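Local structure of cytochrome c-552 Ks_3358 (Candidatus Kuenenia stuttgartiensis, 5MXZ) at residues A[6-9]-A[10-13]; A[48-51]-A[52-56]. The protein binds one covalently attached heme c and probably serves as a small electron carrier of the cytochrome c family. The protein carries 1 engineered substitution. All coordinates share one frame; numbering follows the deposited sequence.

Contact 1. Residues A[6-9]-A[10-13]. Engineered in segment 6-9: Phe9 (natural residue Tyr). With ZN (zinc ion), chain J; HEC (heme c), chain B.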
loop_
_atom_site.group_PDB
_atom_site.type_symbol
_atom_site.label_atom_id
_atom_site.label_comp_id
_atom_site.label_asym_id
_atom_site.label_seq_id
_atom_site.Cartn_x
_atom_site.Cartn_y
_atom_site.Cartn_z
ATOM N N MET A 6 -8.144 -7.357 -0.235
ATOM C CA MET A 6 -8.420 -6.642 -1.485
ATOM C C MET A 6 -9.536 -5.606 -1.320
ATOM O O MET A 6 -9.444 -4.512 -1.890
ATOM C CB MET A 6 -8.714 -7.618 -2.639
ATOM C CG MET A 6 -8.915 -6.977 -4.017
ATOM S SD MET A 6 -7.665 -5.772 -4.531
ATOM C CE MET A 6 -6.398 -6.847 -5.195
ATOM N N LYS A 7 -10.563 -5.945 -0.531
ATOM C CA LYS A 7 -11.661 -5.013 -0.218
ATOM C C LYS A 7 -11.144 -3.771 0.519
ATOM O O LYS A 7 -11.557 -2.651 0.215
ATOM C CB LYS A 7 -12.795 -5.710 0.562
ATOM C CG LYS A 7 -13.979 -4.803 0.899
ATOM C CD LYS A 7 -15.314 -5.536 0.961
ATOM C CE LYS A 7 -16.454 -4.534 1.128
ATOM N NZ LYS A 7 -17.813 -5.147 1.070
ATOM N N LEU A 8 -10.222 -3.982 1.465
ATOM C CA LEU A 8 -9.547 -2.885 2.168
ATOM C C LEU A 8 -8.728 -2.016 1.219
ATOM O O LEU A 8 -8.733 -0.789 1.345
ATOM C CB LEU A 8 -8.648 -3.415 3.296
ATOM C CG LEU A 8 -9.297 -4.073 4.513
ATOM C CD1 LEU A 8 -8.229 -4.822 5.297
ATOM C CD2 LEU A 8 -10.026 -3.065 5.396
ATOM N N PHE A 9 -8.043 -2.654 0.266
ATOM C CA PHE A 9 -7.218 -1.949 -0.716
ATOM C C PHE A 9 -8.060 -1.060 -1.630
ATOM O O PHE A 9 -7.679 0.072 -1.917
ATOM C CB PHE A 9 -6.394 -2.936 -1.548
ATOM C CG PHE A 9 -5.332 -2.283 -2.393
ATOM C CD1 PHE A 9 -4.050 -2.055 -1.878
ATOM C CD2 PHE A 9 -5.601 -1.903 -3.711
ATOM C CE1 PHE A 9 -3.062 -1.455 -2.654
ATOM C CE2 PHE A 9 -4.618 -1.296 -4.487
ATOM C CZ PHE A 9 -3.348 -1.074 -3.959
ATOM N N LEU A 10 -9.197 -1.593 -2.081
ATOM C CA LEU A 10 -10.130 -0.866 -2.942
ATOM C C LEU A 10 -10.766 0.322 -2.215
ATOM O O LEU A 10 -11.030 1.360 -2.829
ATOM C CB LEU A 10 -11.206 -1.814 -3.504
ATOM C CG LEU A 10 -10.791 -2.985 -4.416
ATOM C CD1 LEU A 10 -11.942 -3.953 -4.656
ATOM C CD2 LEU A 10 -10.203 -2.510 -5.739
ATOM N N GLN A 11 -10.984 0.158 -0.909
ATOM C CA GLN A 11 -11.548 1.194 -0.040
ATOM C C GLN A 11 -10.558 2.304 0.313
ATOM O O GLN A 11 -10.944 3.473 0.376
ATOM C CB GLN A 11 -12.071 0.577 1.264
ATOM C CG GLN A 11 -13.428 -0.116 1.173
ATOM C CD GLN A 11 -13.755 -0.990 2.388
ATOM O OE1 GLN A 11 -12.940 -1.165 3.305
ATOM N NE2 GLN A 11 -14.964 -1.547 2.395
ATOM N N HIS A 12 -9.294 1.938 0.553
ATOM C CA HIS A 12 -8.331 2.843 1.199
ATOM C C HIS A 12 -7.091 3.233 0.392
ATOM O O HIS A 12 -6.437 4.224 0.723
ATOM C CB HIS A 12 -7.875 2.261 2.543
ATOM C CG HIS A 12 -8.984 2.068 3.531
ATOM N ND1 HIS A 12 -9.557 3.115 4.220
ATOM C CD2 HIS A 12 -9.624 0.949 3.946
ATOM C CE1 HIS A 12 -10.500 2.649 5.021
ATOM N NE2 HIS A 12 -10.560 1.337 4.874
ATOM N N CYS A 13 -6.759 2.464 -0.642
ATOM C CA CYS A 13 -5.441 2.582 -1.288
ATOM C C CYS A 13 -5.487 2.832 -2.792
ATOM O O CYS A 13 -4.581 3.461 -3.346
ATOM C CB CYS A 13 -4.600 1.328 -1.020
ATOM S SG CYS A 13 -4.782 0.567 0.616
HETATM ZN ZN ZN J . -12.697 0.659 5.607
HETATM FE FE HEC B . 0.741 4.503 -0.160
HETATM C CHA HEC B . 4.161 4.735 -0.439
HETATM C CHB HEC B . 0.987 1.139 0.495
HETATM C CHC HEC B . -2.604 4.466 0.681
HETATM C CHD HEC B . 0.393 7.592 -1.583
HETATM N NA HEC B . 2.329 3.160 0.029
HETATM C C1A HEC B . 3.631 3.392 -0.188
HETATM C C2A HEC B . 4.522 2.226 -0.019
HETATM C C3A HEC B . 3.581 1.137 0.270
HETATM C C4A HEC B . 2.268 1.837 0.259
HETATM C CMA HEC B . 3.888 -0.320 0.529
HETATM C CAA HEC B . 6.018 2.211 -0.191
HETATM C CBA HEC B . 6.882 2.028 1.028
HETATM C CGA HEC B . 8.296 1.816 0.521
HETATM O O1A HEC B . 8.557 1.873 -0.701
HETATM O O2A HEC B . 9.175 1.588 1.361
HETATM N NB HEC B . -0.595 3.041 0.511
HETATM C C1B HEC B . -0.344 1.721 0.701
HETATM C C2B HEC B . -1.498 0.901 1.168
HETATM C C3B HEC B . -2.546 1.930 1.216
HETATM C C4B HEC B . -1.903 3.181 0.780
HETATM C CMB HEC B . -1.562 -0.573 1.476
HETATM C CAB HEC B . -3.949 1.778 1.630
HETATM C CBB HEC B . -4.178 1.478 3.096
HETATM N NC HEC B . -0.858 5.829 -0.388
HETATM C C1C HEC B . -2.154 5.651 -0.060
HETATM C C2C HEC B . -3.070 6.775 -0.415
HETATM C C3C HEC B . -2.137 7.698 -1.078
HETATM C C4C HEC B . -0.830 7.011 -1.032
HETATM C CMC HEC B . -4.550 6.904 -0.162
HETATM C CAC HEC B . -2.446 9.017 -1.714
HETATM C CBC HEC B . -3.014 10.125 -0.865
HETATM N ND HEC B . 2.069 5.942 -0.860
HETATM C C1D HEC B . 1.778 7.138 -1.404
HETATM C C2D HEC B . 2.946 7.953 -1.803
HETATM C C3D HEC B . 4.079 7.083 -1.464
HETATM C C4D HEC B . 3.407 5.890 -0.909
HETATM C CMD HEC B . 2.971 9.325 -2.426
HETATM C CAD HEC B . 5.556 7.332 -1.590
HETATM C CBD HEC B . 6.004 7.723 -0.172
HETATM C CGD HEC B . 7.158 6.908 0.392
HETATM O O1D HEC B . 7.698 7.301 1.454
HETATM O O2D HEC B . 7.560 5.871 -0.187
#
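Phe9 swings its ring down the helix onto Cys13 because CG stands anti to the backbone N (chi1 -169°), while Cys13 turns SG away from its own carbonyl carbon (chi1 -37°) and into the heme. The two meet with Cys13 CB over one face of the Phe9 ring, displaced toward its rim: CB lies 3.7 Å from the ring centroid, a CH-pi contact, and comes nearest to Phe9 CD1 at 3.5 Å. Cys13 SG stands obliquely to the same ring, in a sulfur-aromatic contact at 4.4 Å from the centroid. Phe9 is an engineered residue, tyrosine in the natural protein. The sulfur is fixed by its thioether bond to heme c, SG to CAB 1.8 Å; Cys13 is the first cysteine of the CXXCH heme-binding motif that His17 completes as axial ligand. Backbone bonds from i+4 to i run through to this last turn, where Cys13 N donates to Phe9 O at 2.9 Å before the chain leaves helical geometry. On another side of the helix His12 reaches a zinc ion through NE2 at 2.4 Å. The edge of its ring lies against Leu8 O, with CD2 3.3 Å from that oxygen, which also accepts the bond from His12 N. Gln11 belongs to the same zinc site at longer range, its OE1 2.9 Å from the ion, and its amide NE2 rests against the aliphatic part of Lys7. Met6 SD approaches Leu10 CG more loosely. Residues 6-12 lie on helix 5-12 and Cys13 just follows its end; Met6 and Phe9 pack on Val79 of helix 77-80, while loop residues Val19 and Phe64 meet Leu10 and His12.

Contact 2. Residues A[48-51]-A[52-56]; sequences RIIE and QINEG. With ZN (zinc ion), chain H; HEC (heme c), chain B.
Part of the heme c pocket wall is the last two turns of helix 46-55, where Arg48 and Gln52 meet one turn apart beside a heme propionate. Arg48 NH1 donates an almost straight bond to Gln52 OE1 (2.8 Å, 174°), arriving in the amide plane on a lone pair, and the two flat groups stand 82° apart. NH1 also donates to heme O2A at 2.9 Å. Bends at chi2 and chi3 fold the arginine back so that its NH2 reaches Glu51 OE2, a salt bridge of 3.0 Å that meets the carboxylate on its anti side. Three acceptors, with a water as a fourth, grip the guanidinium and should hold its rotation. The water takes its bond from NH2 and donates to Gln52 OE1 and Gly56 O, tying the arginine to the turn that ends the helix, where Gly56 has positive phi. As in other class I c-type cytochromes, the heme is enclosed by helices, and here the helix lies over one face of the macrocycle: Gln52 CG comes 3.4 Å from heme C2A, and Ile53 CG1 lies 3.6 Å from the heme methyl CMB. Ile49 CG2 runs alongside Ile53 CD1 at 3.9 Å. Glu51 OE2 also binds a zinc ion (2.5 Å), which probably eases the closeness of Glu55, while Gln52 NE2 bonds to Thr57, itself hydrogen-bonded to the heme.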
loop_
_atom_site.group_PDB
_atom_site.type_symbol
_atom_site.label_atom_id
_atom_site.label_comp_id
_atom_site.label_asym_id
_atom_site.label_seq_id
_atom_site.Cartn_x
_atom_site.Cartn_y
_atom_site.Cartn_z
ATOM N N ARG A 48 8.570 -3.079 6.460
ATOM C CA ARG A 48 8.600 -1.778 5.773
ATOM C C ARG A 48 7.224 -1.424 5.206
ATOM O O ARG A 48 6.760 -0.289 5.366
ATOM C CB ARG A 48 9.688 -1.754 4.677
ATOM C CG ARG A 48 9.731 -0.514 3.781
ATOM C CD ARG A 48 10.454 0.691 4.398
ATOM N NE ARG A 48 9.668 1.381 5.425
ATOM C CZ ARG A 48 8.721 2.299 5.201
ATOM N NH1 ARG A 48 8.394 2.672 3.969
ATOM N NH2 ARG A 48 8.078 2.839 6.222
ATOM N N ILE A 49 6.580 -2.401 4.567
ATOM C CA ILE A 49 5.221 -2.244 4.038
ATOM C C ILE A 49 4.234 -1.894 5.167
ATOM O O ILE A 49 3.484 -0.918 5.049
ATOM C CB ILE A 49 4.765 -3.490 3.219
ATOM C CG1 ILE A 49 5.625 -3.646 1.944
ATOM C CG2 ILE A 49 3.281 -3.405 2.856
ATOM C CD1 ILE A 49 5.571 -5.015 1.279
ATOM N N ILE A 50 4.280 -2.665 6.255
ATOM C CA ILE A 50 3.417 -2.460 7.430
ATOM C C ILE A 50 3.648 -1.078 8.056
ATOM O O ILE A 50 2.680 -0.350 8.321
ATOM C CB ILE A 50 3.563 -3.621 8.461
ATOM C CG1 ILE A 50 2.950 -4.908 7.889
ATOM C CG2 ILE A 50 2.897 -3.283 9.798
ATOM C CD1 ILE A 50 3.547 -6.198 8.427
ATOM N N GLU A 51 4.916 -0.714 8.255
ATOM C CA GLU A 51 5.260 0.601 8.807
ATOM C C GLU A 51 4.719 1.732 7.931
ATOM O O GLU A 51 4.165 2.706 8.451
ATOM C CB GLU A 51 6.769 0.762 9.017
ATOM C CG GLU A 51 7.111 2.009 9.830
ATOM C CD GLU A 51 8.596 2.301 9.942
ATOM O OE1 GLU A 51 9.049 2.603 11.067
ATOM O OE2 GLU A 51 9.305 2.263 8.912
ATOM N N GLN A 52 4.864 1.576 6.613
ATOM C CA GLN A 52 4.377 2.572 5.659
ATOM C C GLN A 52 2.869 2.773 5.742
ATOM O O GLN A 52 2.409 3.914 5.749
ATOM C CB GLN A 52 4.807 2.238 4.232
ATOM C CG GLN A 52 4.421 3.315 3.219
ATOM C CD GLN A 52 5.173 4.622 3.412
ATOM O OE1 GLN A 52 6.362 4.629 3.758
ATOM N NE2 GLN A 52 4.483 5.738 3.191
ATOM N N ILE A 53 2.108 1.676 5.813
ATOM C CA ILE A 53 0.646 1.756 5.970
ATOM C C ILE A 53 0.315 2.424 7.315
ATOM O O ILE A 53 -0.509 3.339 7.366
ATOM C CB ILE A 53 -0.045 0.371 5.848
ATOM C CG1 ILE A 53 0.315 -0.287 4.509
ATOM C CG2 ILE A 53 -1.568 0.489 6.003
ATOM C CD1 ILE A 53 0.113 -1.791 4.460
ATOM N N ASN A 54 0.993 1.992 8.378
ATOM C CA ASN A 54 0.777 2.548 9.719
ATOM C C ASN A 54 1.074 4.043 9.833
ATOM O O ASN A 54 0.243 4.809 10.345
ATOM C CB ASN A 54 1.588 1.780 10.764
ATOM C CG ASN A 54 0.937 0.472 11.169
ATOM O OD1 ASN A 54 -0.264 0.254 10.963
ATOM N ND2 ASN A 54 1.733 -0.410 11.765
ATOM N N GLU A 55 2.234 4.457 9.337
ATOM C CA GLU A 55 2.740 5.802 9.610
ATOM C C GLU A 55 2.623 6.783 8.452
ATOM O O GLU A 55 2.585 7.993 8.675
ATOM C CB GLU A 55 4.187 5.735 10.089
ATOM C CG GLU A 55 4.352 5.055 11.439
ATOM C CD GLU A 55 5.788 4.678 11.734
ATOM O OE1 GLU A 55 5.999 3.838 12.629
ATOM O OE2 GLU A 55 6.713 5.206 11.072
ATOM N N GLY A 56 2.567 6.259 7.229
ATOM C CA GLY A 56 2.572 7.083 6.024
ATOM C C GLY A 56 3.881 7.826 5.839
ATOM O O GLY A 56 4.922 7.426 6.377
HETATM ZN ZN ZN H . 11.715 2.693 9.613
HETATM FE FE HEC B . 0.741 4.503 -0.160
HETATM C CHA HEC B . 4.161 4.735 -0.439
HETATM C CHB HEC B . 0.987 1.139 0.495
HETATM C CHC HEC B . -2.604 4.466 0.681
HETATM C CHD HEC B . 0.393 7.592 -1.583
HETATM N NA HEC B . 2.329 3.160 0.029
HETATM C C1A HEC B . 3.631 3.392 -0.188
HETATM C C2A HEC B . 4.522 2.226 -0.019
HETATM C C3A HEC B . 3.581 1.137 0.270
HETATM C C4A HEC B . 2.268 1.837 0.259
HETATM C CMA HEC B . 3.888 -0.320 0.529
HETATM C CAA HEC B . 6.018 2.211 -0.191
HETATM C CBA HEC B . 6.882 2.028 1.028
HETATM C CGA HEC B . 8.296 1.816 0.521
HETATM O O1A HEC B . 8.557 1.873 -0.701
HETATM O O2A HEC B . 9.175 1.588 1.361
HETATM N NB HEC B . -0.595 3.041 0.511
HETATM C C1B HEC B . -0.344 1.721 0.701
HETATM C C2B HEC B . -1.498 0.901 1.168
HETATM C C3B HEC B . -2.546 1.930 1.216
HETATM C C4B HEC B . -1.903 3.181 0.780
HETATM C CMB HEC B . -1.562 -0.573 1.476
HETATM C CAB HEC B . -3.949 1.778 1.630
HETATM C CBB HEC B . -4.178 1.478 3.096
HETATM N NC HEC B . -0.858 5.829 -0.388
HETATM C C1C HEC B . -2.154 5.651 -0.060
HETATM C C2C HEC B . -3.070 6.775 -0.415
HETATM C C3C HEC B . -2.137 7.698 -1.078
HETATM C C4C HEC B . -0.830 7.011 -1.032
HETATM C CMC HEC B . -4.550 6.904 -0.162
HETATM C CAC HEC B . -2.446 9.017 -1.714
HETATM C CBC HEC B . -3.014 10.125 -0.865
HETATM N ND HEC B . 2.069 5.942 -0.860
HETATM C C1D HEC B . 1.778 7.138 -1.404
HETATM C C2D HEC B . 2.946 7.953 -1.803
HETATM C C3D HEC B . 4.079 7.083 -1.464
HETATM C C4D HEC B . 3.407 5.890 -0.909
HETATM C CMD HEC B . 2.971 9.325 -2.426
HETATM C CAD HEC B . 5.556 7.332 -1.590
HETATM C CBD HEC B . 6.004 7.723 -0.172
HETATM C CGD HEC B . 7.158 6.908 0.392
HETATM O O1D HEC B . 7.698 7.301 1.454
HETATM O O2D HEC B . 7.560 5.871 -0.187
HETATM O O HOH W 1 6.638 5.201 6.883
#

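How the contacts relate
Both contacts are single helical stretches that touch the same heme, the first at its C-terminal end, the second along its flank, yet their nearest atoms stay about 6 Å apart. Contact 1 holds the porphyrin covalently, through a cysteine thioether backed by an aromatic ring; contact 2 holds it by an arginine hydrogen bond to a propionate and by apolar side chains against the macrocycle. Each is partly buried, with an inward face on heme and neighbouring helices and an outward face carrying a zinc ion, bound by histidine in contact 1 and by glutamate in contact 2. Helix 77-80 packs on both, touching Phe9 from helix 5-12 and Ile49 from helix 46-55, and links the two elements.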